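Local coordinates for protein terminal oxygenase component of carbazole 1,9a-dioxygenase (Nocardioides aromaticivorans, PDB 3GCF) that probably catalyses the dioxygenation of carbazole at its 1 and 9a positions, as the terminal oxygenase fed with electrons by a ferredoxin, at residues M218-E223 against I366-T371. Residues are numbered along the deposited sequence; the frame is centred on the assembly and turned at random.
Sequences MQVYDE and IVKWRT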
loop_
_atom_site.group_PDB
_atom_site.type_symbol
_atom_site.label_atom_id
_atom_site.label_comp_id
_atom_site.label_asym_id
_atom_site.label_seq_id
_atom_site.Cartn_x
_atom_site.Cartn_y
_atom_site.Cartn_z
ATOM N N MET A 218 30.298 28.104 14.207
ATOM C CA MET A 218 29.412 27.204 14.945
ATOM C C MET A 218 29.862 26.997 16.386
ATOM O O MET A 218 31.041 26.754 16.652
ATOM C CB MET A 218 29.356 25.845 14.241
ATOM C CG MET A 218 28.950 25.910 12.773
ATOM S SD MET A 218 29.516 24.457 11.851
ATOM C CE MET A 218 30.002 25.176 10.324
ATOM N N GLN A 219 28.922 27.091 17.318
ATOM C CA GLN A 219 29.250 26.893 18.720
ATOM C C GLN A 219 28.389 25.796 19.334
ATOM O O GLN A 219 27.168 25.791 19.190
ATOM C CB GLN A 219 29.070 28.188 19.511
ATOM C CG GLN A 219 29.750 28.129 20.877
ATOM C CD GLN A 219 29.693 29.440 21.625
ATOM O OE1 GLN A 219 29.989 30.497 21.068
ATOM N NE2 GLN A 219 29.326 29.377 22.899
ATOM N N VAL A 220 29.040 24.864 20.018
ATOM C CA VAL A 220 28.341 23.764 20.663
ATOM C C VAL A 220 28.116 24.078 22.139
ATOM O O VAL A 220 29.050 24.412 22.861
ATOM C CB VAL A 220 29.151 22.457 20.541
ATOM C CG1 VAL A 220 28.397 21.312 21.196
ATOM C CG2 VAL A 220 29.409 22.147 19.077
ATOM N N TYR A 221 26.863 23.997 22.571
ATOM C CA TYR A 221 26.506 24.245 23.962
ATOM C C TYR A 221 26.256 22.885 24.581
ATOM O O TYR A 221 25.216 22.270 24.347
ATOM C CB TYR A 221 25.245 25.104 24.043
ATOM C CG TYR A 221 25.490 26.549 23.684
ATOM C CD1 TYR A 221 26.107 27.413 24.586
ATOM C CD2 TYR A 221 25.160 27.042 22.422
ATOM C CE1 TYR A 221 26.396 28.732 24.244
ATOM C CE2 TYR A 221 25.447 28.362 22.067
ATOM C CZ TYR A 221 26.066 29.198 22.984
ATOM O OH TYR A 221 26.359 30.499 22.649
ATOM N N ASP A 222 27.220 22.412 25.361
ATOM C CA ASP A 222 27.110 21.103 25.984
ATOM C C ASP A 222 27.446 21.147 27.473
ATOM O O ASP A 222 28.060 20.232 28.014
ATOM C CB ASP A 222 28.029 20.130 25.242
ATOM C CG ASP A 222 27.933 18.716 25.765
ATOM O OD1 ASP A 222 26.865 18.343 26.296
ATOM O OD2 ASP A 222 28.929 17.974 25.628
ATOM N N GLU A 223 27.036 22.226 28.127
ATOM C CA GLU A 223 27.271 22.402 29.554
ATOM C C GLU A 223 25.907 22.500 30.226
ATOM O O GLU A 223 25.273 23.552 30.199
ATOM C CB GLU A 223 28.066 23.686 29.802
ATOM C CG GLU A 223 28.548 23.852 31.232
ATOM C CD GLU A 223 29.279 25.164 31.457
ATOM O OE1 GLU A 223 28.629 26.234 31.391
ATOM O OE2 GLU A 223 30.510 25.122 31.694
ATOM N N ILE A 366 25.524 20.416 10.882
ATOM C CA ILE A 366 24.660 19.251 11.025
ATOM C C ILE A 366 25.464 18.105 11.639
ATOM O O ILE A 366 24.947 17.335 12.447
ATOM C CB ILE A 366 24.074 18.822 9.659
ATOM C CG1 ILE A 366 23.054 19.866 9.198
ATOM C CG2 ILE A 366 23.424 17.439 9.766
ATOM C CD1 ILE A 366 22.544 19.648 7.793
ATOM N N VAL A 367 26.734 18.002 11.261
ATOM C CA VAL A 367 27.596 16.961 11.806
ATOM C C VAL A 367 27.780 17.165 13.308
ATOM O O VAL A 367 27.784 16.202 14.072
ATOM C CB VAL A 367 28.985 16.956 11.129
ATOM C CG1 VAL A 367 29.928 16.010 11.874
ATOM C CG2 VAL A 367 28.847 16.529 9.678
ATOM N N LYS A 368 27.933 18.417 13.730
ATOM C CA LYS A 368 28.100 18.712 15.152
ATOM C C LYS A 368 26.826 18.351 15.898
ATOM O O LYS A 368 26.878 17.863 17.026
ATOM C CB LYS A 368 28.417 20.194 15.373
ATOM C CG LYS A 368 29.790 20.613 14.888
ATOM C CD LYS A 368 30.033 22.084 15.153
ATOM C CE LYS A 368 31.302 22.557 14.461
ATOM N NZ LYS A 368 32.475 21.781 14.923
ATOM N N TRP A 369 25.684 18.603 15.261
ATOM C CA TRP A 369 24.388 18.288 15.855
ATOM C C TRP A 369 24.210 16.778 16.013
ATOM O O TRP A 369 23.734 16.310 17.044
ATOM C CB TRP A 369 23.249 18.879 15.002
ATOM C CG TRP A 369 22.003 18.028 14.949
ATOM C CD1 TRP A 369 21.588 17.249 13.904
ATOM C CD2 TRP A 369 21.055 17.814 16.006
ATOM N NE1 TRP A 369 20.448 16.561 14.245
ATOM C CE2 TRP A 369 20.099 16.887 15.530
ATOM C CE3 TRP A 369 20.924 18.311 17.310
ATOM C CZ2 TRP A 369 19.024 16.444 16.314
ATOM C CZ3 TRP A 369 19.852 17.867 18.093
ATOM C CH2 TRP A 369 18.920 16.942 17.590
ATOM N N ARG A 370 24.591 16.015 14.995
ATOM C CA ARG A 370 24.459 14.562 15.057
ATOM C C ARG A 370 25.316 14.006 16.181
ATOM O O ARG A 370 24.887 13.124 16.923
ATOM C CB ARG A 370 24.897 13.921 13.742
ATOM C CG ARG A 370 24.018 14.253 12.558
ATOM C CD ARG A 370 24.576 13.618 11.302
ATOM N NE ARG A 370 23.702 13.811 10.151
ATOM C CZ ARG A 370 24.038 13.495 8.905
ATOM N NH1 ARG A 370 25.229 12.975 8.654
ATOM N NH2 ARG A 370 23.182 13.689 7.913
ATOM N N THR A 371 26.532 14.532 16.286
ATOM C CA THR A 371 27.489 14.111 17.299
ATOM C C THR A 371 26.971 14.404 18.700
ATOM O O THR A 371 26.984 13.537 19.571
ATOM C CB THR A 371 28.826 14.834 17.101
ATOM O OG1 THR A 371 29.340 14.515 15.807
ATOM C CG2 THR A 371 29.835 14.414 18.163
HETATM O O HOH W 1 32.527 24.229 17.124
#
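K368 reaches from helix 364-376 to strand 218-221 and lays its methylenes against M218 and V220, the two strand residues whose side chains face the helix. The lysine leaves its backbone with CG anti to the carbonyl carbon (chi1 -69°) and stays extended as far as CE, which is long enough to bridge a backbone separation of 7.5 Å between the CA atoms of V220 and K368. Near its end it meets M218 at roughly a right angle: K368 CE lies 3.7 Å from M218 SD and 3.8 Å from M218 CB, an apolar contact of methylene with thioether and CB. One carbon back, K368 CD touches V220 through its CG2 branch alone, at 4.0 Å. A turn at the last torsion (chi4 -59°) swings NZ out of line with the chain; there a water that donates to M218 O (3.0 Å) makes a weak bond to K368 NZ, so M218 O and K368 NZ are joined only through this water, and weakly on the lysine side. Within this chain the strand is an outermost one of the antiparallel sheet in the catalytic domain, which has the Bet v 1-like fold of ring-hydroxylating oxygenase alpha subunits, and helix 364-376, the last helix of the chain, lies over one face of the sheet at this margin, away from the mononuclear iron and the Rieske cluster. With K368 cut back to an alanine, M218 CB and SD and V220 CG2 would probably lose the methylenes that lie against them, and the water its weak bond from NZ. M218 also packs on M364 and C365 of the same helix, while K368 touches V229 on the adjoining strand. At the far end of the contact D222 extends the join by a salt bridge to R376, with a second one to K227.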